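PDB 4R78: choline kinase from Streptococcus pneumoniae, which probably transfers the gamma-phosphate of ATP to choline, yielding phosphocholine, and is captured here with AMP in its nucleotide pocket. Local coordinates for residues A[135-140]-A[221-226]; A[199-204]-A[212-217]; A[230-235]-A[262-267]. One frame throughout, in Å; residues are numbered along the deposited sequence.

Interaction 1: A[135-140]-A[221-226]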
loop_
_atom_site.group_PDB
_atom_site.type_symbol
_atom_site.label_atom_id
_atom_site.label_comp_id
_atom_site.label_asym_id
_atom_site.label_seq_id
_atom_site.Cartn_x
_atom_site.Cartn_y
_atom_site.Cartn_z
ATOM N N THR A 135 -5.251 -16.171 0.119
ATOM C CA THR A 135 -6.663 -15.800 0.060
ATOM C C THR A 135 -6.908 -14.702 -0.975
ATOM O O THR A 135 -7.830 -14.802 -1.792
ATOM C CB THR A 135 -7.197 -15.372 1.445
ATOM O OG1 THR A 135 -7.232 -16.512 2.317
ATOM C CG2 THR A 135 -8.598 -14.788 1.338
ATOM N N ILE A 136 -6.085 -13.658 -0.948
ATOM C CA ILE A 136 -6.278 -12.571 -1.901
ATOM C C ILE A 136 -5.917 -12.998 -3.324
ATOM O O ILE A 136 -6.678 -12.752 -4.253
ATOM C CB ILE A 136 -5.599 -11.228 -1.478
ATOM C CG1 ILE A 136 -5.799 -10.144 -2.548
ATOM C CG2 ILE A 136 -4.130 -11.407 -1.184
ATOM C CD1 ILE A 136 -7.250 -9.758 -2.800
ATOM N N HIS A 137 -4.784 -13.677 -3.487
ATOM C CA HIS A 137 -4.327 -14.021 -4.831
ATOM C C HIS A 137 -5.159 -15.084 -5.539
ATOM O O HIS A 137 -5.166 -15.133 -6.769
ATOM C CB HIS A 137 -2.840 -14.381 -4.840
ATOM C CG HIS A 137 -1.960 -13.261 -4.384
ATOM N ND1 HIS A 137 -0.698 -13.465 -3.872
ATOM C CD2 HIS A 137 -2.175 -11.924 -4.336
ATOM C CE1 HIS A 137 -0.164 -12.301 -3.546
ATOM N NE2 HIS A 137 -1.041 -11.350 -3.819
ATOM N N THR A 138 -5.871 -15.905 -4.768
ATOM C CA THR A 138 -6.742 -16.940 -5.333
ATOM C C THR A 138 -8.230 -16.589 -5.208
ATOM O O THR A 138 -9.092 -17.454 -5.384
ATOM C CB THR A 138 -6.508 -18.311 -4.662
ATOM O OG1 THR A 138 -6.916 -18.247 -3.290
ATOM C CG2 THR A 138 -5.040 -18.731 -4.750
ATOM N N SER A 139 -8.528 -15.327 -4.905
ATOM C CA SER A 139 -9.911 -14.896 -4.659
ATOM C C SER A 139 -10.808 -14.991 -5.891
ATOM O O SER A 139 -12.035 -15.028 -5.757
ATOM C CB SER A 139 -9.934 -13.459 -4.135
ATOM O OG SER A 139 -9.667 -12.538 -5.182
ATOM N N ALA A 140 -10.186 -15.031 -7.070
ATOM C CA ALA A 140 -10.864 -14.969 -8.373
ATOM C C ALA A 140 -11.628 -13.660 -8.592
ATOM O O ALA A 140 -12.378 -13.526 -9.562
ATOM C CB ALA A 140 -11.783 -16.184 -8.586
ATOM N N ASN A 221 -2.763 -7.323 -10.809
ATOM C CA ASN A 221 -1.313 -7.324 -11.014
ATOM C C ASN A 221 -0.764 -8.745 -10.914
ATOM O O ASN A 221 -1.505 -9.692 -10.637
ATOM C CB ASN A 221 -0.639 -6.412 -9.976
ATOM C CG ASN A 221 0.737 -5.912 -10.413
ATOM O OD1 ASN A 221 1.207 -6.192 -11.513
ATOM N ND2 ASN A 221 1.385 -5.155 -9.535
ATOM N N ASP A 222 0.534 -8.896 -11.156
ATOM C CA ASP A 222 1.197 -10.166 -10.921
ATOM C C ASP A 222 1.383 -10.347 -9.411
ATOM O O ASP A 222 1.903 -9.452 -8.748
ATOM C CB ASP A 222 2.546 -10.201 -11.641
ATOM C CG ASP A 222 3.128 -11.593 -11.707
ATOM O OD1 ASP A 222 3.489 -12.136 -10.642
ATOM O OD2 ASP A 222 3.217 -12.145 -12.824
ATOM N N PRO A 223 0.948 -11.498 -8.856
ATOM C CA PRO A 223 1.107 -11.705 -7.415
ATOM C C PRO A 223 2.538 -11.573 -6.886
ATOM O O PRO A 223 2.721 -11.272 -5.701
ATOM C CB PRO A 223 0.594 -13.131 -7.212
ATOM C CG PRO A 223 -0.453 -13.263 -8.241
ATOM C CD PRO A 223 0.122 -12.564 -9.456
ATOM N N MET A 224 3.539 -11.773 -7.743
ATOM C CA MET A 224 4.922 -11.614 -7.304
ATOM C C MET A 224 5.250 -10.172 -6.902
ATOM O O MET A 224 6.200 -9.937 -6.161
ATOM C CB MET A 224 5.919 -12.159 -8.335
ATOM C CG MET A 224 5.892 -13.683 -8.510
ATOM S SD MET A 224 6.049 -14.630 -6.974
ATOM C CE MET A 224 4.335 -15.036 -6.647
ATOM N N TRP A 225 4.441 -9.214 -7.362
ATOM C CA TRP A 225 4.554 -7.837 -6.874
ATOM C C TRP A 225 4.300 -7.800 -5.366
ATOM O O TRP A 225 5.057 -7.185 -4.609
ATOM C CB TRP A 225 3.567 -6.914 -7.599
ATOM C CG TRP A 225 3.508 -5.529 -7.013
ATOM C CD1 TRP A 225 2.855 -5.153 -5.871
ATOM C CD2 TRP A 225 4.123 -4.343 -7.534
ATOM N NE1 TRP A 225 3.028 -3.811 -5.646
ATOM C CE2 TRP A 225 3.802 -3.286 -6.648
ATOM C CE3 TRP A 225 4.922 -4.071 -8.653
ATOM C CZ2 TRP A 225 4.241 -1.974 -6.852
ATOM C CZ3 TRP A 225 5.358 -2.759 -8.858
ATOM C CH2 TRP A 225 5.020 -1.732 -7.954
ATOM N N ASP A 226 3.219 -8.451 -4.936
ATOM C CA ASP A 226 2.865 -8.481 -3.517
ATOM C C ASP A 226 3.935 -9.180 -2.678
ATOM O O ASP A 226 4.273 -8.722 -1.583
ATOM C CB ASP A 226 1.503 -9.143 -3.302
ATOM C CG ASP A 226 0.338 -8.180 -3.470
ATOM O OD1 ASP A 226 0.561 -6.974 -3.731
ATOM O OD2 ASP A 226 -0.807 -8.648 -3.333
#
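D226 OD2 is gripped by two donors: H137 NE2 from the end of helix 126-137 and the backbone N of H194. The bond from H137 NE2 to D226 OD2 spans 2.8 Å and is nearly straight, 174° at the hydrogen. The oxygen lies in the imidazole plane, but the ring meets OD2 on the anti side of the carboxylate, tilted somewhat out of the carboxylate plane, and the two flat groups are turned 30° apart. D226 CB sits at the same edge of the ring, 3.6 Å from H137 CE1. P223 instead covers a face: its CB lies 3.8 Å from the centroid of the H137 ring, displaced toward ND1, a CH-pi contact. With CG anti to the carbonyl carbon (chi1 -61°), H137 sends its ring out from the last helical turn so that P223 meets a face and D226 the edge. Its ND1 is hydrogen-bonded to Y248 OH, so both ring nitrogens are engaged and the rotation of the imidazole is fixed. Helix 223-233 starts here: D222 caps it, OD1 accepting from M224 N at 2.9 Å through its anti lone pair, while OD2 pairs with K259. D226 OD1 takes the backbone N of I195, which ties the first turn of this helix to the HxD-type segment starting at H194, as the corresponding helix is tied in protein kinases. Three N-H donors converge on the buried D226 carboxylate, which probably spreads and stabilises its negative charge; the histidine couples helix 126-137 to that polar anchor through a directional bond.

Interaction 2: A[199-204]-A[212-217]. With AMP (adenosine monophosphate), chain C.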
loop_
_atom_site.group_PDB
_atom_site.type_symbol
_atom_site.label_atom_id
_atom_site.label_comp_id
_atom_site.label_asym_id
_atom_site.label_seq_id
_atom_site.Cartn_x
_atom_site.Cartn_y
_atom_site.Cartn_z
ATOM N N PRO A 199 4.596 -3.751 6.575
ATOM C CA PRO A 199 4.160 -4.552 7.721
ATOM C C PRO A 199 3.096 -3.865 8.572
ATOM O O PRO A 199 2.250 -4.549 9.157
ATOM C CB PRO A 199 5.451 -4.778 8.519
ATOM C CG PRO A 199 6.400 -3.778 8.031
ATOM C CD PRO A 199 6.036 -3.437 6.630
ATOM N N GLU A 200 3.119 -2.532 8.617
ATOM C CA GLU A 200 2.139 -1.777 9.404
ATOM C C GLU A 200 0.725 -1.812 8.812
ATOM O O GLU A 200 -0.216 -1.282 9.407
ATOM C CB GLU A 200 2.611 -0.337 9.671
ATOM C CG GLU A 200 2.701 0.575 8.447
ATOM C CD GLU A 200 4.070 0.552 7.767
ATOM O OE1 GLU A 200 4.371 1.513 7.025
ATOM O OE2 GLU A 200 4.844 -0.414 7.957
ATOM N N ASN A 201 0.575 -2.443 7.647
ATOM C CA ASN A 201 -0.756 -2.706 7.097
ATOM C C ASN A 201 -1.374 -4.001 7.624
ATOM O O ASN A 201 -2.475 -4.379 7.226
ATOM C CB ASN A 201 -0.747 -2.657 5.564
ATOM C CG ASN A 201 -0.816 -1.236 5.032
ATOM O OD1 ASN A 201 -1.117 -0.300 5.773
ATOM N ND2 ASN A 201 -0.545 -1.067 3.746
ATOM N N PHE A 202 -0.661 -4.669 8.528
ATOM C CA PHE A 202 -1.222 -5.791 9.268
ATOM C C PHE A 202 -1.470 -5.347 10.699
ATOM O O PHE A 202 -0.562 -4.842 11.368
ATOM C CB PHE A 202 -0.274 -6.991 9.242
ATOM C CG PHE A 202 -0.114 -7.621 7.884
ATOM C CD1 PHE A 202 -0.932 -8.675 7.492
ATOM C CD2 PHE A 202 0.863 -7.170 7.003
ATOM C CE1 PHE A 202 -0.780 -9.272 6.235
ATOM C CE2 PHE A 202 1.023 -7.756 5.744
ATOM C CZ PHE A 202 0.199 -8.809 5.363
ATOM N N ILE A 203 -2.708 -5.508 11.153
ATOM C CA ILE A 203 -3.065 -5.141 12.522
ATOM C C ILE A 203 -3.813 -6.291 13.187
ATOM O O ILE A 203 -4.577 -7.011 12.536
ATOM C CB ILE A 203 -3.866 -3.802 12.612
ATOM C CG1 ILE A 203 -5.247 -3.934 11.965
ATOM C CG2 ILE A 203 -3.069 -2.641 12.001
ATOM C CD1 ILE A 203 -6.231 -2.855 12.389
ATOM N N GLU A 204 -3.563 -6.470 14.477
ATOM C CA GLU A 204 -4.114 -7.596 15.216
ATOM C C GLU A 204 -5.107 -7.121 16.271
ATOM O O GLU A 204 -4.814 -6.210 17.048
ATOM C CB GLU A 204 -2.981 -8.407 15.857
ATOM C CG GLU A 204 -3.380 -9.788 16.352
ATOM C CD GLU A 204 -2.176 -10.614 16.770
ATOM O OE1 GLU A 204 -1.483 -11.156 15.881
ATOM O OE2 GLU A 204 -1.923 -10.720 17.987
ATOM N N LEU A 212 -5.610 -7.339 7.322
ATOM C CA LEU A 212 -4.783 -6.660 6.330
ATOM C C LEU A 212 -5.570 -5.443 5.851
ATOM O O LEU A 212 -6.673 -5.588 5.319
ATOM C CB LEU A 212 -4.438 -7.599 5.173
ATOM C CG LEU A 212 -3.701 -7.026 3.956
ATOM C CD1 LEU A 212 -2.436 -6.263 4.357
ATOM C CD2 LEU A 212 -3.370 -8.128 2.964
ATOM N N ILE A 213 -5.000 -4.256 6.051
ATOM C CA ILE A 213 -5.725 -2.999 5.854
ATOM C C ILE A 213 -5.113 -2.141 4.751
ATOM O O ILE A 213 -4.100 -2.510 4.155
ATOM C CB ILE A 213 -5.803 -2.178 7.174
ATOM C CG1 ILE A 213 -4.406 -1.701 7.595
ATOM C CG2 ILE A 213 -6.495 -3.000 8.265
ATOM C CD1 ILE A 213 -4.411 -0.615 8.644
ATOM N N ASP A 214 -5.757 -1.005 4.483
ATOM C CA ASP A 214 -5.251 0.034 3.584
ATOM C C ASP A 214 -5.047 -0.459 2.154
ATOM O O ASP A 214 -3.926 -0.537 1.642
ATOM C CB ASP A 214 -4.007 0.718 4.172
ATOM C CG ASP A 214 -4.339 1.643 5.337
ATOM O OD1 ASP A 214 -5.531 1.801 5.687
ATOM O OD2 ASP A 214 -3.396 2.232 5.900
ATOM N N TRP A 215 -6.172 -0.769 1.522
ATOM C CA TRP A 215 -6.209 -1.311 0.173
ATOM C C TRP A 215 -6.289 -0.228 -0.908
ATOM O O TRP A 215 -6.710 -0.508 -2.029
ATOM C CB TRP A 215 -7.395 -2.277 0.057
ATOM C CG TRP A 215 -7.240 -3.503 0.913
ATOM C CD1 TRP A 215 -7.358 -3.583 2.271
ATOM C CD2 TRP A 215 -6.929 -4.822 0.460
ATOM N NE1 TRP A 215 -7.140 -4.873 2.696
ATOM C CE2 TRP A 215 -6.873 -5.655 1.601
ATOM C CE3 TRP A 215 -6.684 -5.381 -0.801
ATOM C CZ2 TRP A 215 -6.586 -7.022 1.517
ATOM C CZ3 TRP A 215 -6.399 -6.738 -0.885
ATOM C CH2 TRP A 215 -6.359 -7.544 0.269
ATOM N N GLU A 216 -5.856 0.992 -0.589
ATOM C CA GLU A 216 -5.965 2.126 -1.524
ATOM C C GLU A 216 -5.274 1.919 -2.868
ATOM O O GLU A 216 -5.647 2.546 -3.856
ATOM C CB GLU A 216 -5.448 3.425 -0.892
ATOM C CG GLU A 216 -6.409 4.068 0.105
ATOM C CD GLU A 216 -6.670 3.197 1.326
ATOM O OE1 GLU A 216 -5.694 2.658 1.890
ATOM O OE2 GLU A 216 -7.853 3.050 1.703
ATOM N N TYR A 217 -4.262 1.055 -2.897
ATOM C CA TYR A 217 -3.521 0.796 -4.129
ATOM C C TYR A 217 -3.947 -0.485 -4.829
ATOM O O TYR A 217 -3.420 -0.808 -5.901
ATOM C CB TYR A 217 -2.017 0.781 -3.848
ATOM C CG TYR A 217 -1.503 2.105 -3.334
ATOM C CD1 TYR A 217 -1.168 3.134 -4.214
ATOM C CD2 TYR A 217 -1.374 2.336 -1.965
ATOM C CE1 TYR A 217 -0.706 4.359 -3.741
ATOM C CE2 TYR A 217 -0.912 3.555 -1.482
ATOM C CZ TYR A 217 -0.581 4.559 -2.377
ATOM O OH TYR A 217 -0.120 5.766 -1.900
HETATM P P AMP C . -0.600 2.770 7.980
HETATM O O1P AMP C . -0.247 3.147 6.562
HETATM O O2P AMP C . 0.319 3.351 9.027
HETATM O O3P AMP C . -0.918 1.307 8.171
HETATM O "O5'" AMP C . -2.008 3.500 8.256
HETATM C "C5'" AMP C . -2.976 2.898 9.114
HETATM C "C4'" AMP C . -2.423 2.798 10.530
HETATM O "O4'" AMP C . -3.426 3.193 11.473
HETATM C "C3'" AMP C . -2.026 1.371 10.874
HETATM O "O3'" AMP C . -0.604 1.207 10.832
HETATM C "C2'" AMP C . -2.571 1.131 12.268
HETATM O "O2'" AMP C . -1.557 1.357 13.248
HETATM C "C1'" AMP C . -3.651 2.180 12.463
HETATM N N9 AMP C . -4.999 1.573 12.293
HETATM C C8 AMP C . -5.613 1.339 11.117
HETATM N N7 AMP C . -6.837 0.782 11.289
HETATM C C5 AMP C . -7.028 0.657 12.611
HETATM C C6 AMP C . -8.112 0.146 13.480
HETATM N N6 AMP C . -9.251 -0.347 12.935
HETATM N N1 AMP C . -7.926 0.192 14.820
HETATM C C2 AMP C . -6.793 0.680 15.364
HETATM N N3 AMP C . -5.767 1.161 14.633
HETATM C C4 AMP C . -5.818 1.178 13.274
#
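L212 CD1 lies over one face of the F202 ring, 3.9 Å from its centroid and 14° off the normal, in a CH-pi contact; P199 O is in plane at the ring edge. The W215 indole is held by its edge, NE1 donating to L212 O at 2.8 Å from well above the carbonyl plane, and it meets H194 edge-to-face. The N201 amide and D214 carboxylate stand almost perpendicular, 83° apart. N201 OD1 and D214 OD2, both acceptors, are 3.4 Å from each other; N201 ND2 donates to D196 O, and D214 OD1 is salt-bridged to K106. The backbones pair as well: F202 and L212 form an antiparallel non-hydrogen-bonded pair, and beside it I213 N donates to N201 O at 2.8 Å, in the carbonyl plane. On the nucleotide side I203 and I213 cross at about a right angle. Both place CG1 between backbone N and carbonyl carbon (chi1 67° in each), which carries their CD1 atoms to the base: I203 CD1 lies over the adenine, 3.6 Å from AMP C5, and I213 CD1 is 3.4 Å from AMP C8. AMP O3' donates to E200 O, while D214 OD2 approaches AMP O5' to 3.0 Å. This is the nucleotide site of a kinase-like fold: D196 fits the HxD aspartate of the catalytic loop, and N201 and D214 fit the loop asparagine and the DFG aspartate, the two that in relatives commonly bind magnesium beside the phosphates.

Interaction 3: A[230-235]-A[262-267]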
loop_
_atom_site.group_PDB
_atom_site.type_symbol
_atom_site.label_atom_id
_atom_site.label_comp_id
_atom_site.label_asym_id
_atom_site.label_seq_id
_atom_site.Cartn_x
_atom_site.Cartn_y
_atom_site.Cartn_z
ATOM N N LEU A 230 6.073 -7.438 0.394
ATOM C CA LEU A 230 6.168 -8.018 1.733
ATOM C C LEU A 230 7.634 -8.201 2.135
ATOM O O LEU A 230 8.058 -7.761 3.208
ATOM C CB LEU A 230 5.432 -9.359 1.795
ATOM C CG LEU A 230 5.381 -10.028 3.171
ATOM C CD1 LEU A 230 4.367 -9.348 4.080
ATOM C CD2 LEU A 230 5.062 -11.501 3.019
ATOM N N PHE A 231 8.404 -8.817 1.244
ATOM C CA PHE A 231 9.804 -9.137 1.502
ATOM C C PHE A 231 10.645 -7.871 1.653
ATOM O O PHE A 231 11.421 -7.742 2.602
ATOM C CB PHE A 231 10.379 -10.000 0.371
ATOM C CG PHE A 231 9.781 -11.380 0.265
ATOM C CD1 PHE A 231 8.889 -11.866 1.215
ATOM C CD2 PHE A 231 10.154 -12.211 -0.787
ATOM C CE1 PHE A 231 8.359 -13.153 1.110
ATOM C CE2 PHE A 231 9.640 -13.497 -0.900
ATOM C CZ PHE A 231 8.741 -13.970 0.044
ATOM N N LEU A 232 10.473 -6.928 0.727
ATOM C CA LEU A 232 11.288 -5.713 0.707
ATOM C C LEU A 232 10.973 -4.778 1.870
ATOM O O LEU A 232 11.885 -4.254 2.518
ATOM C CB LEU A 232 11.134 -4.974 -0.628
ATOM C CG LEU A 232 12.100 -3.825 -0.931
ATOM C CD1 LEU A 232 13.541 -4.315 -0.943
ATOM C CD2 LEU A 232 11.747 -3.163 -2.255
ATOM N N GLU A 233 9.684 -4.578 2.133
ATOM C CA GLU A 233 9.260 -3.631 3.163
ATOM C C GLU A 233 9.594 -4.088 4.583
ATOM O O GLU A 233 9.723 -3.257 5.482
ATOM C CB GLU A 233 7.765 -3.296 3.040
ATOM C CG GLU A 233 7.361 -2.642 1.705
ATOM C CD GLU A 233 7.746 -1.169 1.580
ATOM O OE1 GLU A 233 8.478 -0.631 2.440
ATOM O OE2 GLU A 233 7.299 -0.540 0.599
ATOM N N SER A 234 9.740 -5.396 4.784
ATOM C CA SER A 234 10.133 -5.932 6.092
ATOM C C SER A 234 11.576 -6.433 6.126
ATOM O O SER A 234 12.003 -7.035 7.117
ATOM C CB SER A 234 9.181 -7.043 6.536
ATOM O OG SER A 234 7.922 -6.518 6.919
ATOM N N GLU A 235 12.312 -6.187 5.043
ATOM C CA GLU A 235 13.717 -6.601 4.913
ATOM C C GLU A 235 13.936 -8.065 5.311
ATOM O O GLU A 235 14.754 -8.377 6.180
ATOM C CB GLU A 235 14.636 -5.662 5.707
ATOM C CG GLU A 235 14.608 -4.219 5.226
ATOM C CD GLU A 235 15.733 -3.392 5.811
ATOM O OE1 GLU A 235 16.898 -3.835 5.741
ATOM O OE2 GLU A 235 15.448 -2.295 6.325
ATOM N N ILE A 262 12.716 -8.495 -9.822
ATOM C CA ILE A 262 12.359 -7.393 -10.714
ATOM C C ILE A 262 11.389 -6.412 -10.050
ATOM O O ILE A 262 11.586 -5.196 -10.121
ATOM C CB ILE A 262 11.805 -7.913 -12.067
ATOM C CG1 ILE A 262 12.930 -8.597 -12.855
ATOM C CG2 ILE A 262 11.186 -6.774 -12.876
ATOM C CD1 ILE A 262 12.476 -9.429 -14.050
ATOM N N TYR A 263 10.360 -6.936 -9.391
ATOM C CA TYR A 263 9.369 -6.079 -8.748
ATOM C C TYR A 263 9.923 -5.287 -7.567
ATOM O O TYR A 263 9.471 -4.174 -7.321
ATOM C CB TYR A 263 8.096 -6.852 -8.381
ATOM C CG TYR A 263 7.281 -7.250 -9.595
ATOM C CD1 TYR A 263 6.954 -6.307 -10.572
ATOM C CD2 TYR A 263 6.831 -8.558 -9.764
ATOM C CE1 TYR A 263 6.214 -6.657 -11.695
ATOM C CE2 TYR A 263 6.084 -8.921 -10.889
ATOM C CZ TYR A 263 5.779 -7.963 -11.843
ATOM O OH TYR A 263 5.044 -8.303 -12.954
ATOM N N LYS A 264 10.925 -5.833 -6.877
ATOM C CA LYS A 264 11.628 -5.080 -5.829
ATOM C C LYS A 264 12.243 -3.804 -6.414
ATOM O O LYS A 264 12.128 -2.733 -5.827
ATOM C CB LYS A 264 12.714 -5.934 -5.161
ATOM C CG LYS A 264 12.200 -6.997 -4.193
ATOM C CD LYS A 264 13.374 -7.748 -3.586
ATOM C CE LYS A 264 12.931 -8.775 -2.559
ATOM N NZ LYS A 264 14.076 -9.653 -2.172
ATOM N N ILE A 265 12.885 -3.923 -7.577
ATOM C CA ILE A 265 13.493 -2.769 -8.243
ATOM C C ILE A 265 12.435 -1.750 -8.667
ATOM O O ILE A 265 12.612 -0.543 -8.481
ATOM C CB ILE A 265 14.345 -3.197 -9.467
ATOM C CG1 ILE A 265 15.547 -4.035 -9.016
ATOM C CG2 ILE A 265 14.829 -1.975 -10.257
ATOM C CD1 ILE A 265 16.164 -4.867 -10.127
ATOM N N LEU A 266 11.328 -2.245 -9.217
ATOM C CA LEU A 266 10.257 -1.366 -9.665
ATOM C C LEU A 266 9.623 -0.630 -8.492
ATOM O O LEU A 266 9.300 0.547 -8.603
ATOM C CB LEU A 266 9.200 -2.144 -10.454
ATOM C CG LEU A 266 9.622 -2.720 -11.809
ATOM C CD1 LEU A 266 8.455 -3.407 -12.473
ATOM C CD2 LEU A 266 10.162 -1.637 -12.715
ATOM N N GLN A 267 9.472 -1.322 -7.366
ATOM C CA GLN A 267 8.913 -0.720 -6.157
ATOM C C GLN A 267 9.806 0.377 -5.587
ATOM O O GLN A 267 9.329 1.462 -5.272
ATOM C CB GLN A 267 8.618 -1.793 -5.107
ATOM C CG GLN A 267 7.338 -2.546 -5.416
ATOM C CD GLN A 267 7.236 -3.914 -4.776
ATOM O OE1 GLN A 267 6.538 -4.798 -5.290
ATOM N NE2 GLN A 267 7.909 -4.101 -3.656
#
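F231 meets the second helix with the root of its side chain: its CB lies 4.1 Å from K264 CE, while the ring turns away to pack against F236. K264 can reach it because its chain is fully extended beyond CG, running across the flank of helix 223-233 and ending in a salt bridge from NZ to E241. L232 comes next and carries most of the contact. With CG anti to the backbone N (chi1 -169°), it pushes CD2 against the facing helix, 3.6 Å from K264 O and 4.1 Å from K264 CB, and the end of the Q267 side chain packs on the same methyl. R292 and R295 of helix 288-303 also touch L232. The two segments join helices of the mainly helical lobe of the kinase-like fold, and they meet just where helix 223-233 ends in a Schellman motif: F236 N bonds to F231 O and, weakly, E235 N to L232 O, with E235 at positive phi (48°) as the C-prime residue. E233, one step past the leucine, forms a salt bridge with R292. Beyond it S234 leaves helical geometry and lies against P199, joining the helix end to the 3-10 turn that leads into strand 202-204.

Interactions 1 and 2 are buried, whereas interaction 3 is only partly so, its leucine and lysine both being partly exposed. Helix 223-233 serves twice: its start is locked by directional polar bonds in interaction 1, its end leans on helix 257-280 in interaction 3 through mostly aliphatic packing, with no polar bond between the segments. Interaction 2 lies nearest the chain centre and mixes strand pairing, apolar packing and ligand contacts; its hairpin is nested within the loop closed by interaction 1. The three also touch: I136 CD1 packs 3.7 Å from W215 CZ3, Y263 sits against D222 and M224, and F202 CE2 lies 4.1 Å from L230 CD1.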